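Local coordinates for alkaline serine protease (Pseudoalteromonas sp., PDB 1Y9Z), which probably hydrolyses peptide bonds in proteins as a subtilisin-like serine protease from a cold-living Antarctic bacterium, at residues L153-G158 against D172-V177; S163-P168 against Y192-E197; R24-I29 against A123-M128; S109-I114 against N141-H146; A157-D162 against A187-Y192. All blocks are in the same frame, centred on the assembly; numbering follows the deposited sequence.

Interaction 1: residues L153-G158 against D172-V177. With NA (sodium ion), chain F; NA (sodium ion), chain E; PMS (phenylmethanesulfonic acid), chain H.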
# COMPACT_ATOMS: atom_id res chain seq x y z
N LEU A 153 2.17 -14.55 -12.95
CA LEU A 153 2.94 -13.31 -12.90
C LEU A 153 2.03 -12.12 -12.62
O LEU A 153 1.02 -11.92 -13.30
CB LEU A 153 3.66 -13.11 -14.24
CG LEU A 153 4.50 -14.30 -14.72
CD1 LEU A 153 5.04 -14.02 -16.11
CD2 LEU A 153 5.63 -14.58 -13.74
N ILE A 154 2.40 -11.32 -11.63
CA ILE A 154 1.62 -10.16 -11.22
C ILE A 154 2.54 -8.95 -11.03
O ILE A 154 3.61 -9.08 -10.42
CB ILE A 154 0.87 -10.48 -9.91
CG1 ILE A 154 -0.04 -11.70 -10.13
CG2 ILE A 154 0.04 -9.28 -9.45
CD1 ILE A 154 -0.63 -12.28 -8.85
N ALA A 155 2.14 -7.79 -11.54
CA ALA A 155 2.97 -6.59 -11.43
C ALA A 155 2.18 -5.29 -11.34
O ALA A 155 1.00 -5.24 -11.71
CB ALA A 155 3.94 -6.53 -12.60
N ALA A 156 2.85 -4.25 -10.88
CA ALA A 156 2.25 -2.92 -10.70
C ALA A 156 2.08 -2.12 -11.99
O ALA A 156 2.98 -2.06 -12.82
CB ALA A 156 3.08 -2.12 -9.71
N ALA A 157 0.91 -1.50 -12.14
CA ALA A 157 0.63 -0.70 -13.33
C ALA A 157 1.45 0.58 -13.41
O ALA A 157 1.65 1.12 -14.50
CB ALA A 157 -0.86 -0.37 -13.38
N GLY A 158 1.93 1.08 -12.28
CA GLY A 158 2.72 2.31 -12.28
C GLY A 158 1.98 3.49 -11.68
O GLY A 158 0.75 3.53 -11.70
N ASP A 172 0.94 -9.40 -21.91
CA ASP A 172 -0.27 -10.21 -21.74
C ASP A 172 -0.13 -11.36 -20.75
O ASP A 172 -1.13 -11.88 -20.25
CB ASP A 172 -0.72 -10.77 -23.09
CG ASP A 172 -1.27 -9.69 -24.01
OD1 ASP A 172 -2.14 -8.91 -23.56
OD2 ASP A 172 -0.85 -9.63 -25.18
N SER A 173 1.10 -11.76 -20.46
CA SER A 173 1.36 -12.87 -19.54
C SER A 173 1.39 -12.44 -18.08
O SER A 173 1.57 -13.28 -17.19
CB SER A 173 2.70 -13.51 -19.89
OG SER A 173 3.75 -12.57 -19.73
N VAL A 174 1.20 -11.15 -17.83
CA VAL A 174 1.26 -10.61 -16.48
C VAL A 174 -0.00 -9.84 -16.10
O VAL A 174 -0.58 -9.13 -16.93
CB VAL A 174 2.46 -9.64 -16.36
CG1 VAL A 174 2.60 -9.13 -14.93
CG2 VAL A 174 3.74 -10.33 -16.82
N MET A 175 -0.44 -9.99 -14.85
CA MET A 175 -1.61 -9.26 -14.37
C MET A 175 -1.17 -7.84 -14.00
O MET A 175 -0.32 -7.66 -13.13
CB MET A 175 -2.22 -9.92 -13.13
CG MET A 175 -2.80 -11.30 -13.35
SD MET A 175 -3.68 -11.88 -11.87
CE MET A 175 -5.28 -11.11 -12.12
N SER A 176 -1.76 -6.84 -14.65
CA SER A 176 -1.44 -5.45 -14.35
C SER A 176 -2.38 -4.98 -13.25
O SER A 176 -3.60 -4.99 -13.42
CB SER A 176 -1.62 -4.58 -15.60
OG SER A 176 -1.38 -3.22 -15.30
N VAL A 177 -1.81 -4.57 -12.12
CA VAL A 177 -2.59 -4.15 -10.96
C VAL A 177 -2.69 -2.65 -10.74
O VAL A 177 -1.68 -1.95 -10.71
CB VAL A 177 -2.01 -4.79 -9.68
CG1 VAL A 177 -2.83 -4.38 -8.47
CG2 VAL A 177 -1.98 -6.30 -9.82
NA NA F . -2.80 -7.24 -17.47
NA NA E . -0.67 -7.50 -18.47
C PMS H . 6.92 1.71 -7.88
S PMS H . 5.54 0.56 -8.09
C1 PMS H . 8.26 1.18 -8.47
C2 PMS H . 8.58 1.51 -9.83
C3 PMS H . 9.80 1.05 -10.41
C4 PMS H . 10.68 0.26 -9.58
C5 PMS H . 10.38 -0.06 -8.23
C6 PMS H . 9.17 0.37 -7.61
O2S PMS H . 5.71 -0.10 -9.38
O1S PMS H . 4.29 1.29 -8.06
O HOH W 1 0.13 -14.16 -14.93

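Interaction 2: residues S163-P168 against Y192-E197. With NA (sodium ion), chain F; NA (sodium ion), chain E; SO4 (sulfate ion), chain G.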
# COMPACT_ATOMS: atom_id res chain seq x y z
N SER A 163 -1.66 7.32 -19.09
CA SER A 163 -2.05 6.07 -19.73
C SER A 163 -0.87 5.25 -20.23
O SER A 163 -1.05 4.30 -20.99
CB SER A 163 -2.97 6.35 -20.91
OG SER A 163 -2.24 6.86 -22.02
N SER A 164 0.34 5.60 -19.80
CA SER A 164 1.50 4.86 -20.27
C SER A 164 1.54 3.42 -19.79
O SER A 164 1.01 3.09 -18.72
CB SER A 164 2.80 5.57 -19.87
OG SER A 164 2.96 5.59 -18.46
N TYR A 165 2.14 2.56 -20.60
CA TYR A 165 2.28 1.15 -20.27
C TYR A 165 3.56 0.94 -19.48
O TYR A 165 4.63 1.37 -19.90
CB TYR A 165 2.38 0.30 -21.53
CG TYR A 165 1.11 0.19 -22.34
CD1 TYR A 165 -0.02 -0.45 -21.83
CD2 TYR A 165 1.06 0.70 -23.64
CE1 TYR A 165 -1.17 -0.58 -22.60
CE2 TYR A 165 -0.09 0.58 -24.41
CZ TYR A 165 -1.19 -0.06 -23.88
OH TYR A 165 -2.32 -0.19 -24.66
N SER A 166 3.43 0.30 -18.33
CA SER A 166 4.59 -0.03 -17.51
C SER A 166 4.79 -1.53 -17.71
O SER A 166 3.82 -2.29 -17.78
CB SER A 166 4.32 0.26 -16.03
OG SER A 166 5.43 -0.09 -15.23
N TYR A 167 6.04 -1.95 -17.82
CA TYR A 167 6.35 -3.36 -18.02
C TYR A 167 7.15 -3.83 -16.81
O TYR A 167 7.93 -3.07 -16.25
CB TYR A 167 7.14 -3.53 -19.33
CG TYR A 167 6.32 -3.11 -20.54
CD1 TYR A 167 5.51 -4.03 -21.20
CD2 TYR A 167 6.31 -1.79 -20.97
CE1 TYR A 167 4.70 -3.64 -22.28
CE2 TYR A 167 5.50 -1.38 -22.04
CZ TYR A 167 4.70 -2.32 -22.68
OH TYR A 167 3.89 -1.93 -23.73
N PRO A 168 7.03 -5.12 -16.44
CA PRO A 168 6.24 -6.20 -17.05
C PRO A 168 4.72 -6.21 -16.95
O PRO A 168 4.08 -7.03 -17.62
CB PRO A 168 6.84 -7.44 -16.41
CG PRO A 168 7.09 -6.97 -15.01
CD PRO A 168 7.72 -5.60 -15.23
N TYR A 192 -3.64 4.28 -16.02
CA TYR A 192 -4.81 3.63 -16.61
C TYR A 192 -4.51 3.18 -18.04
O TYR A 192 -4.15 3.98 -18.90
CB TYR A 192 -6.01 4.60 -16.59
CG TYR A 192 -5.77 5.92 -17.27
CD1 TYR A 192 -5.05 6.95 -16.65
CD2 TYR A 192 -6.26 6.15 -18.56
CE1 TYR A 192 -4.82 8.17 -17.30
CE2 TYR A 192 -6.04 7.36 -19.21
CZ TYR A 192 -5.32 8.36 -18.58
OH TYR A 192 -5.11 9.55 -19.25
N THR A 193 -4.67 1.88 -18.28
CA THR A 193 -4.39 1.31 -19.60
C THR A 193 -5.36 0.18 -19.90
O THR A 193 -6.10 -0.25 -19.02
CB THR A 193 -2.97 0.70 -19.66
OG1 THR A 193 -2.99 -0.56 -18.97
CG2 THR A 193 -1.94 1.62 -19.02
N ASP A 194 -5.35 -0.29 -21.14
CA ASP A 194 -6.23 -1.39 -21.50
C ASP A 194 -5.66 -2.73 -21.02
O ASP A 194 -6.23 -3.78 -21.27
CB ASP A 194 -6.52 -1.42 -23.01
CG ASP A 194 -5.27 -1.45 -23.87
OD1 ASP A 194 -4.15 -1.55 -23.33
OD2 ASP A 194 -5.42 -1.37 -25.11
N GLN A 195 -4.52 -2.66 -20.32
CA GLN A 195 -3.90 -3.85 -19.75
C GLN A 195 -4.30 -3.98 -18.28
O GLN A 195 -4.31 -5.09 -17.74
CB GLN A 195 -2.37 -3.78 -19.84
CG GLN A 195 -1.77 -4.21 -21.17
CD GLN A 195 -1.79 -5.72 -21.38
OE1 GLN A 195 -1.55 -6.49 -20.45
NE2 GLN A 195 -2.07 -6.14 -22.61
N VAL A 196 -4.61 -2.86 -17.62
CA VAL A 196 -5.02 -2.90 -16.21
C VAL A 196 -6.09 -3.97 -16.10
O VAL A 196 -7.12 -3.92 -16.78
CB VAL A 196 -5.56 -1.54 -15.74
CG1 VAL A 196 -6.19 -1.67 -14.35
CG2 VAL A 196 -4.40 -0.54 -15.66
N GLU A 197 -5.84 -4.94 -15.23
CA GLU A 197 -6.69 -6.10 -15.08
C GLU A 197 -7.49 -6.22 -13.79
O GLU A 197 -8.62 -6.71 -13.79
CB GLU A 197 -5.80 -7.33 -15.25
CG GLU A 197 -6.48 -8.62 -15.66
CD GLU A 197 -5.46 -9.66 -16.06
OE1 GLU A 197 -4.50 -9.30 -16.79
OE2 GLU A 197 -5.60 -10.83 -15.67
NA NA F . -2.80 -7.24 -17.47
NA NA E . -0.67 -7.50 -18.47
S SO4 G . -1.19 10.10 -21.65
O1 SO4 G . -1.25 10.48 -23.07
O2 SO4 G . -0.59 11.20 -20.88
O3 SO4 G . -2.55 9.84 -21.15
O4 SO4 G . -0.38 8.88 -21.48

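Interaction 3: residues R24-I29 against A123-M128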
# COMPACT_ATOMS: atom_id res chain seq x y z
N ARG A 24 2.20 -23.64 -1.65
CA ARG A 24 2.48 -22.57 -2.62
C ARG A 24 3.76 -21.83 -2.26
O ARG A 24 4.19 -21.81 -1.10
CB ARG A 24 1.34 -21.53 -2.63
CG ARG A 24 -0.05 -22.03 -3.01
CD ARG A 24 -0.13 -22.45 -4.47
NE ARG A 24 0.46 -23.77 -4.69
CZ ARG A 24 0.66 -24.30 -5.89
NH1 ARG A 24 1.20 -25.51 -5.99
NH2 ARG A 24 0.33 -23.63 -6.99
N THR A 25 4.38 -21.22 -3.27
CA THR A 25 5.58 -20.43 -3.06
C THR A 25 5.43 -19.13 -3.84
O THR A 25 5.17 -19.16 -5.05
CB THR A 25 6.86 -21.15 -3.54
OG1 THR A 25 7.09 -22.31 -2.74
CG2 THR A 25 8.07 -20.22 -3.42
N ILE A 26 5.57 -18.01 -3.15
CA ILE A 26 5.48 -16.71 -3.81
C ILE A 26 6.85 -16.05 -3.74
O ILE A 26 7.48 -16.01 -2.69
CB ILE A 26 4.41 -15.80 -3.15
CG1 ILE A 26 4.43 -14.41 -3.81
CG2 ILE A 26 4.64 -15.68 -1.65
CD1 ILE A 26 3.23 -13.56 -3.50
N CYS A 27 7.32 -15.56 -4.88
CA CYS A 27 8.61 -14.91 -4.97
C CYS A 27 8.44 -13.41 -5.14
O CYS A 27 7.73 -12.96 -6.04
CB CYS A 27 9.40 -15.45 -6.15
SG CYS A 27 11.16 -15.01 -6.25
N ILE A 28 9.09 -12.66 -4.26
CA ILE A 28 9.03 -11.21 -4.28
C ILE A 28 10.31 -10.65 -4.90
O ILE A 28 11.39 -10.73 -4.30
CB ILE A 28 8.88 -10.64 -2.86
CG1 ILE A 28 7.67 -11.27 -2.16
CG2 ILE A 28 8.71 -9.13 -2.92
CD1 ILE A 28 7.55 -10.91 -0.69
N ILE A 29 10.19 -10.09 -6.10
CA ILE A 29 11.32 -9.47 -6.77
C ILE A 29 11.21 -8.01 -6.39
O ILE A 29 10.31 -7.30 -6.85
CB ILE A 29 11.22 -9.64 -8.30
CG1 ILE A 29 11.27 -11.13 -8.66
CG2 ILE A 29 12.35 -8.88 -8.99
CD1 ILE A 29 11.23 -11.42 -10.15
N ALA A 123 9.10 -20.98 -7.28
CA ALA A 123 7.93 -20.11 -7.25
C ALA A 123 6.75 -20.51 -8.12
O ALA A 123 6.93 -20.96 -9.26
CB ALA A 123 8.36 -18.68 -7.60
N ASN A 124 5.55 -20.35 -7.58
CA ASN A 124 4.32 -20.62 -8.30
C ASN A 124 3.78 -19.25 -8.71
O ASN A 124 3.14 -19.09 -9.75
CB ASN A 124 3.28 -21.30 -7.41
CG ASN A 124 3.76 -22.62 -6.86
OD1 ASN A 124 3.88 -22.80 -5.65
ND2 ASN A 124 4.03 -23.57 -7.75
N VAL A 125 4.04 -18.27 -7.85
CA VAL A 125 3.61 -16.90 -8.07
C VAL A 125 4.83 -15.98 -7.99
O VAL A 125 5.66 -16.13 -7.09
CB VAL A 125 2.60 -16.44 -6.99
CG1 VAL A 125 2.19 -14.99 -7.24
CG2 VAL A 125 1.38 -17.35 -6.98
N VAL A 126 4.95 -15.07 -8.94
CA VAL A 126 6.05 -14.11 -8.95
C VAL A 126 5.40 -12.74 -8.93
O VAL A 126 4.66 -12.37 -9.85
CB VAL A 126 6.93 -14.27 -10.20
CG1 VAL A 126 8.01 -13.19 -10.21
CG2 VAL A 126 7.58 -15.65 -10.21
N THR A 127 5.67 -11.98 -7.87
CA THR A 127 5.08 -10.66 -7.72
C THR A 127 6.15 -9.58 -7.93
O THR A 127 7.23 -9.63 -7.33
CB THR A 127 4.38 -10.55 -6.34
OG1 THR A 127 3.63 -9.33 -6.28
CG2 THR A 127 5.39 -10.61 -5.21
N MET A 128 5.83 -8.62 -8.78
CA MET A 128 6.77 -7.56 -9.14
C MET A 128 6.20 -6.16 -8.99
O MET A 128 5.51 -5.66 -9.88
CB MET A 128 7.24 -7.80 -10.58
CG MET A 128 7.86 -9.19 -10.76
SD MET A 128 8.11 -9.72 -12.47
CE MET A 128 6.46 -10.29 -12.89
O HOH W 2 5.56 -24.33 -3.90

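Interaction 4: residues S109-I114 against N141-H146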
# COMPACT_ATOMS: atom_id res chain seq x y z
N SER A 109 19.39 -9.36 -15.74
CA SER A 109 18.08 -8.86 -16.14
C SER A 109 16.91 -9.27 -15.25
O SER A 109 17.04 -10.10 -14.35
CB SER A 109 17.77 -9.34 -17.55
OG SER A 109 17.63 -10.75 -17.54
N LEU A 110 15.75 -8.68 -15.53
CA LEU A 110 14.53 -9.01 -14.81
C LEU A 110 14.19 -10.46 -15.16
O LEU A 110 13.74 -11.22 -14.31
CB LEU A 110 13.38 -8.09 -15.24
CG LEU A 110 11.99 -8.40 -14.66
CD1 LEU A 110 12.02 -8.32 -13.14
CD2 LEU A 110 10.98 -7.42 -15.23
N VAL A 111 14.40 -10.82 -16.42
CA VAL A 111 14.14 -12.19 -16.85
C VAL A 111 14.96 -13.15 -16.01
O VAL A 111 14.47 -14.19 -15.58
CB VAL A 111 14.48 -12.38 -18.35
CG1 VAL A 111 14.55 -13.86 -18.70
CG2 VAL A 111 13.42 -11.69 -19.21
N ALA A 112 16.22 -12.78 -15.74
CA ALA A 112 17.09 -13.63 -14.93
C ALA A 112 16.56 -13.74 -13.50
O ALA A 112 16.65 -14.80 -12.88
CB ALA A 112 18.51 -13.07 -14.92
N ALA A 113 16.01 -12.64 -12.98
CA ALA A 113 15.46 -12.62 -11.63
C ALA A 113 14.26 -13.56 -11.57
O ALA A 113 14.10 -14.32 -10.61
CB ALA A 113 15.04 -11.21 -11.25
N ILE A 114 13.41 -13.52 -12.59
CA ILE A 114 12.25 -14.39 -12.63
C ILE A 114 12.72 -15.84 -12.74
O ILE A 114 12.19 -16.72 -12.08
CB ILE A 114 11.33 -14.02 -13.81
CG1 ILE A 114 10.79 -12.60 -13.63
CG2 ILE A 114 10.17 -15.01 -13.90
CD1 ILE A 114 10.01 -12.07 -14.82
N ASN A 141 8.48 -12.88 -24.67
CA ASN A 141 8.51 -14.33 -24.89
C ASN A 141 8.91 -15.12 -23.65
O ASN A 141 8.30 -16.14 -23.33
CB ASN A 141 9.48 -14.65 -26.04
CG ASN A 141 8.93 -14.26 -27.40
OD1 ASN A 141 9.66 -14.25 -28.39
ND2 ASN A 141 7.64 -13.96 -27.46
N ALA A 142 9.94 -14.64 -22.95
CA ALA A 142 10.41 -15.33 -21.75
C ALA A 142 9.33 -15.40 -20.68
O ALA A 142 9.13 -16.45 -20.06
CB ALA A 142 11.64 -14.63 -21.19
N LEU A 143 8.62 -14.30 -20.47
CA LEU A 143 7.56 -14.28 -19.47
C LEU A 143 6.36 -15.10 -19.90
O LEU A 143 5.72 -15.76 -19.07
CB LEU A 143 7.14 -12.83 -19.15
CG LEU A 143 8.00 -12.15 -18.06
CD1 LEU A 143 9.47 -12.17 -18.45
CD2 LEU A 143 7.51 -10.73 -17.84
N ASN A 144 6.04 -15.10 -21.19
CA ASN A 144 4.91 -15.87 -21.68
C ASN A 144 5.21 -17.36 -21.46
O ASN A 144 4.31 -18.14 -21.15
CB ASN A 144 4.69 -15.62 -23.17
CG ASN A 144 3.34 -16.12 -23.66
OD1 ASN A 144 3.15 -16.38 -24.84
ND2 ASN A 144 2.39 -16.26 -22.73
N THR A 145 6.47 -17.74 -21.63
CA THR A 145 6.88 -19.13 -21.44
C THR A 145 6.66 -19.54 -19.99
O THR A 145 6.10 -20.60 -19.71
CB THR A 145 8.36 -19.32 -21.82
OG1 THR A 145 8.53 -19.09 -23.22
CG2 THR A 145 8.82 -20.74 -21.49
N HIS A 146 7.08 -18.69 -19.05
CA HIS A 146 6.89 -18.98 -17.64
C HIS A 146 5.41 -19.10 -17.30
O HIS A 146 5.00 -20.02 -16.59
CB HIS A 146 7.53 -17.89 -16.77
CG HIS A 146 8.98 -18.12 -16.49
ND1 HIS A 146 9.95 -17.18 -16.77
CD2 HIS A 146 9.62 -19.17 -15.93
CE1 HIS A 146 11.13 -17.65 -16.39
NE2 HIS A 146 10.95 -18.86 -15.88

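Interaction 5: residues A157-D162 against A187-Y192. With PMS (phenylmethanesulfonic acid), chain H.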
# COMPACT_ATOMS: atom_id res chain seq x y z
N ALA A 157 0.91 -1.50 -12.14
CA ALA A 157 0.63 -0.70 -13.33
C ALA A 157 1.45 0.58 -13.41
O ALA A 157 1.65 1.12 -14.50
CB ALA A 157 -0.86 -0.37 -13.38
N GLY A 158 1.93 1.08 -12.28
CA GLY A 158 2.72 2.31 -12.28
C GLY A 158 1.98 3.49 -11.68
O GLY A 158 0.75 3.53 -11.70
N ASN A 159 2.73 4.47 -11.18
CA ASN A 159 2.13 5.64 -10.55
C ASN A 159 2.33 6.97 -11.28
O ASN A 159 2.25 8.02 -10.65
CB ASN A 159 2.69 5.80 -9.13
CG ASN A 159 2.72 4.49 -8.37
OD1 ASN A 159 1.77 3.71 -8.39
ND2 ASN A 159 3.83 4.25 -7.67
N ALA A 160 2.55 6.92 -12.59
CA ALA A 160 2.78 8.13 -13.37
C ALA A 160 1.54 8.99 -13.63
O ALA A 160 1.65 10.09 -14.18
CB ALA A 160 3.46 7.78 -14.68
N GLY A 161 0.37 8.49 -13.25
CA GLY A 161 -0.85 9.26 -13.43
C GLY A 161 -1.26 9.52 -14.87
O GLY A 161 -1.95 10.50 -15.16
N ASP A 162 -0.84 8.64 -15.77
CA ASP A 162 -1.18 8.77 -17.19
C ASP A 162 -1.57 7.41 -17.76
O ASP A 162 -1.78 6.45 -17.02
CB ASP A 162 -0.02 9.38 -17.98
CG ASP A 162 1.27 8.59 -17.85
OD1 ASP A 162 1.21 7.38 -17.57
OD2 ASP A 162 2.35 9.18 -18.05
N ALA A 187 -7.11 5.58 -7.55
CA ALA A 187 -6.03 6.45 -7.10
C ALA A 187 -5.59 7.34 -8.25
O ALA A 187 -5.29 6.85 -9.34
CB ALA A 187 -4.86 5.60 -6.61
N ALA A 188 -5.55 8.64 -8.02
CA ALA A 188 -5.19 9.60 -9.06
C ALA A 188 -3.88 9.29 -9.77
O ALA A 188 -3.73 9.58 -10.96
CB ALA A 188 -5.15 11.01 -8.48
N PHE A 189 -2.93 8.70 -9.05
CA PHE A 189 -1.63 8.38 -9.63
C PHE A 189 -1.57 7.06 -10.40
O PHE A 189 -0.63 6.82 -11.15
CB PHE A 189 -0.56 8.32 -8.52
CG PHE A 189 -0.84 7.27 -7.47
CD1 PHE A 189 -1.29 7.64 -6.21
CD2 PHE A 189 -0.67 5.92 -7.75
CE1 PHE A 189 -1.59 6.68 -5.25
CE2 PHE A 189 -0.96 4.95 -6.80
CZ PHE A 189 -1.42 5.33 -5.54
N SER A 190 -2.57 6.20 -10.19
CA SER A 190 -2.58 4.89 -10.82
C SER A 190 -2.74 4.95 -12.34
O SER A 190 -3.77 5.40 -12.85
CB SER A 190 -3.69 4.04 -10.20
OG SER A 190 -3.58 2.68 -10.58
N GLN A 191 -1.72 4.49 -13.06
CA GLN A 191 -1.77 4.51 -14.52
C GLN A 191 -2.95 3.71 -15.04
O GLN A 191 -3.24 2.61 -14.56
CB GLN A 191 -0.45 3.98 -15.08
CG GLN A 191 0.67 5.01 -15.00
CD GLN A 191 2.05 4.43 -15.26
OE1 GLN A 191 2.30 3.81 -16.30
NE2 GLN A 191 2.96 4.65 -14.33
N TYR A 192 -3.64 4.28 -16.02
CA TYR A 192 -4.81 3.63 -16.61
C TYR A 192 -4.51 3.18 -18.04
O TYR A 192 -4.15 3.98 -18.90
CB TYR A 192 -6.01 4.60 -16.59
CG TYR A 192 -5.77 5.92 -17.27
CD1 TYR A 192 -5.05 6.95 -16.65
CD2 TYR A 192 -6.26 6.15 -18.56
CE1 TYR A 192 -4.82 8.17 -17.30
CE2 TYR A 192 -6.04 7.36 -19.21
CZ TYR A 192 -5.32 8.36 -18.58
OH TYR A 192 -5.11 9.55 -19.25
C PMS H . 6.92 1.71 -7.88
S PMS H . 5.54 0.56 -8.09
C1 PMS H . 8.26 1.18 -8.47
C2 PMS H . 8.58 1.51 -9.83
C3 PMS H . 9.80 1.05 -10.41
C4 PMS H . 10.68 0.26 -9.58
C5 PMS H . 10.38 -0.06 -8.23
C6 PMS H . 9.17 0.37 -7.61
O2S PMS H . 5.71 -0.10 -9.38
O1S PMS H . 4.29 1.29 -8.06

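Interaction 1: residues L153-G158 against D172-V177
Val177 CG2 meets Ile154 CG2 at 3.6 Å on one face of a parallel strand pair, where Ile154 also runs its CG1 alongside Met175 SD, the two side chains pointing the same way. On the other face the branches of Val174 divide the work. Val174 CG1, turned anti to the backbone N (chi1 -176°), rests 3.7 Å from Ala155 CB, while Val174 CG2 reaches Leu153 CB at 3.8 Å. Between the faces, four backbone bonds alternate: Met175 N to Leu153 O, Ala155 N to Met175 O, Val177 N to Ala155 O and Ala157 N to Val177 O. One water accepts from Leu153 N and donates to Ser173 O. Farther out, helix 368-385 packs on Ile154, Ala156 and Val177, and helix 137-148 on Leu153 and Val174. Ala156 CB lies 3.3 Å from O2S of the bound phenylmethanesulfonic acid, so this strand of the subtilisin-like sheet leads directly into the ligand pocket. Val174 O turns away from strand 153-156 and binds one sodium ion at 2.2 Å and a second, more loosely, at 3.0 Å; Ala169, Tyr171, Gln195 and Glu197 supply other ligands. Because Val174 O and Met175 N belong to the same peptide group, the two cations would be expected to polarise it and probably make Met175 N-H a better donor to Leu153 O.

Interaction 2: residues S163-P168 against Y192-E197
Ser163 and Tyr192 bring their backbones together at a CA to CA distance of 4.8 Å, with the CA-H of Ser163 directed at Tyr192 O. Ser163 CB sits over one face of the Tyr192 ring, 4.0 Å from its centroid, a CH-pi contact. A sulfate, probably from the crystallisation liquor, takes hydrogen bonds through O4 from both N and OG of Ser163. Thr193 presses its methyl CG2 against two carbonyls, with Ser164 O at 3.3 Å. Its OG1 lies between the backbone N and carbonyl carbon (chi1 76°), where it accepts from Gln195 N and Val196 N, an ST turn and ST motif together. The Tyr165 side chain slants across that of Thr193 and donates its OH to Asp194 OD1 at 2.6 Å. That oxygen lies at the ring edge, in its plane, and the hydroxyl comes to its syn side, 32° out of the carboxylate plane. Gln195 CG is 3.9 Å from Tyr165 CE1; Gln195 OE1 binds one sodium ion, Gln195 O the other, and NE2 is hydrogen-bonded to Asp172 OD1. The contact ties the loop joining strands 152-156 and 174-180 to the turn entering strand 196-201, where Glu197 salt-bridges Arg395 of helix 391-401.

Interaction 3: residues R24-I29 against A123-M128
Asn124, its CG anti to the carbonyl carbon (chi1 -60°), meets Arg24, whose chain folds at chi2 (-68°) and chi3 (78°) to lay the guanidinium flat against the amide. The two planes are nearly parallel and stacked, with Asn124 OD1 3.6 Å from Arg24 CZ over the centre of one guanidinium face. This stack lies at the entry to two neighbouring parallel strands in the central sheet of the subtilisin-like alpha/beta fold. Asn124 OD1 also accepts from Thr25 N at 2.9 Å and from a water that bonds to Thr25 OG1. Thr25 O takes two donors in return, Asn124 N and Val125 N, before the regular pairing continues through Cys27 N to Val125 O, Thr127 N to Cys27 O and Ile29 N to Thr127 O. On one face Ile26 CD1 touches both Val125 CG1 and Thr127 CG2; on the other Ile29 CD1 meets Val126 CG1 at 3.7 Å. Cys27 CB packs on Ala123 CB, and its SG forms the disulfide to Cys117 of helix 110-119. Trp383 makes a cation-pi contact with Arg24. Thr127 directs OG1 to Ser376 of helix 368-385, which leaves its methyl CG2 pressed 3.4 Å from Cys27 O.

Interaction 4: residues S109-I114 against N141-H146
Val111 spreads both methyls against Ala142: a chi1 of 165° points CG1 away from the amide nitrogen, and Val111 CG1 stands 3.9 Å and CG2 4.0 Å from Ala142 CB. Val111 CG2 also reaches Leu143 CD1, the two side chains slanting across each other. One helical turn later, Ile114 sets CG1 anti to its carbonyl carbon (chi1 -63°) and extends onward, so that Ile114 CD1 meets Leu143 CD1 at 3.7 Å, the two side chains crossing at about a right angle. The second branch of Ile114, CG2, is left to touch the imidazole of His146. The segments of the two helices run nearly parallel, 16° apart, with their axes 10.5 Å from each other. Polar groups are bonded within each helix: Ser109 is the N-cap of helix 110-119 and its OG accepts from Ala112 N at 3.1 Å. Within the other helix, Thr145 OG1 donates to Asn141 O from above the carbonyl plane, and Thr145 N reaches the same oxygen from the opposite face. These helices belong to successive beta-alpha-beta crossovers of the subtilisin-like fold and flank one side of its sheet, where Ile114 rests on Ile29 and Leu143 on Leu153 and Val174; Pro168 touches Leu110 and Leu143. Between the segments the grip is mainly one of methyls and other carbon groups, so it depends on close fit and on removing apolar surface from water.

Interaction 5: residues A157-D162 against A187-Y192
Gln191 reaches with an extended chain (chi2 167°) into the loop 157-160, so that its amide lies among the backbone groups there and against Ala160 CB. Gln191 N donates an almost straight bond to Gly158 O, 3.0 Å and 176° at the hydrogen. Asp162 runs beside it: Asp162 OD1 is 3.5 Å from Gln191 CG and is held by Ser164 OG. The carbonyl of Asp162 serves the neighbouring residue, Tyr192 N donating to Asp162 O at 3.0 Å. Phe189, at the third position of the type I turn from Ala187 to Ser190, offers its O to Gly161 N at 2.9 Å, the donor standing above the carbonyl plane. Its ring lies alongside Asn159, almost perpendicular to that amide (85°), with Asn159 OD1 3.4 Å from Phe189 CD2; Ala187 CB sits over one ring face. Asn159 OD1 is fixed by Thr368 N, while ND2 makes a weak bond to O1S of the phenylmethanesulfonic acid, consistent with the oxyanion-hole asparagine of subtilisins. The two loops follow strands 152-156 and 174-180 respectively, and Ser190 OG accepts from Ala179 N of the latter, while Thr368 stands at the start of helix 368-385.

In the fold
Interactions 3 and 1 lie side by side among the parallel strands of one sheet, their centres 13 Å apart, since strand 125-128 bonds to strand 152-156 through Ile154 and Met128. Interaction 4 packs on one side of this sheet, with Ile114 CD1 3.8 Å from Met128 SD. Interactions 1 and 2, centred 8 Å apart, share both sodium ions and join where Ser176 O accepts from Glu197 N. Interaction 5 continues from interaction 1 through Ala157 and Gly158 and shares Tyr192 with interaction 2. Ala156 of interaction 1 and Asn159 of interaction 5 line the ligand pocket with His65 and Ser369, whereas the side chain of Met128 in interaction 3 stays about 8 Å from the bound ligand.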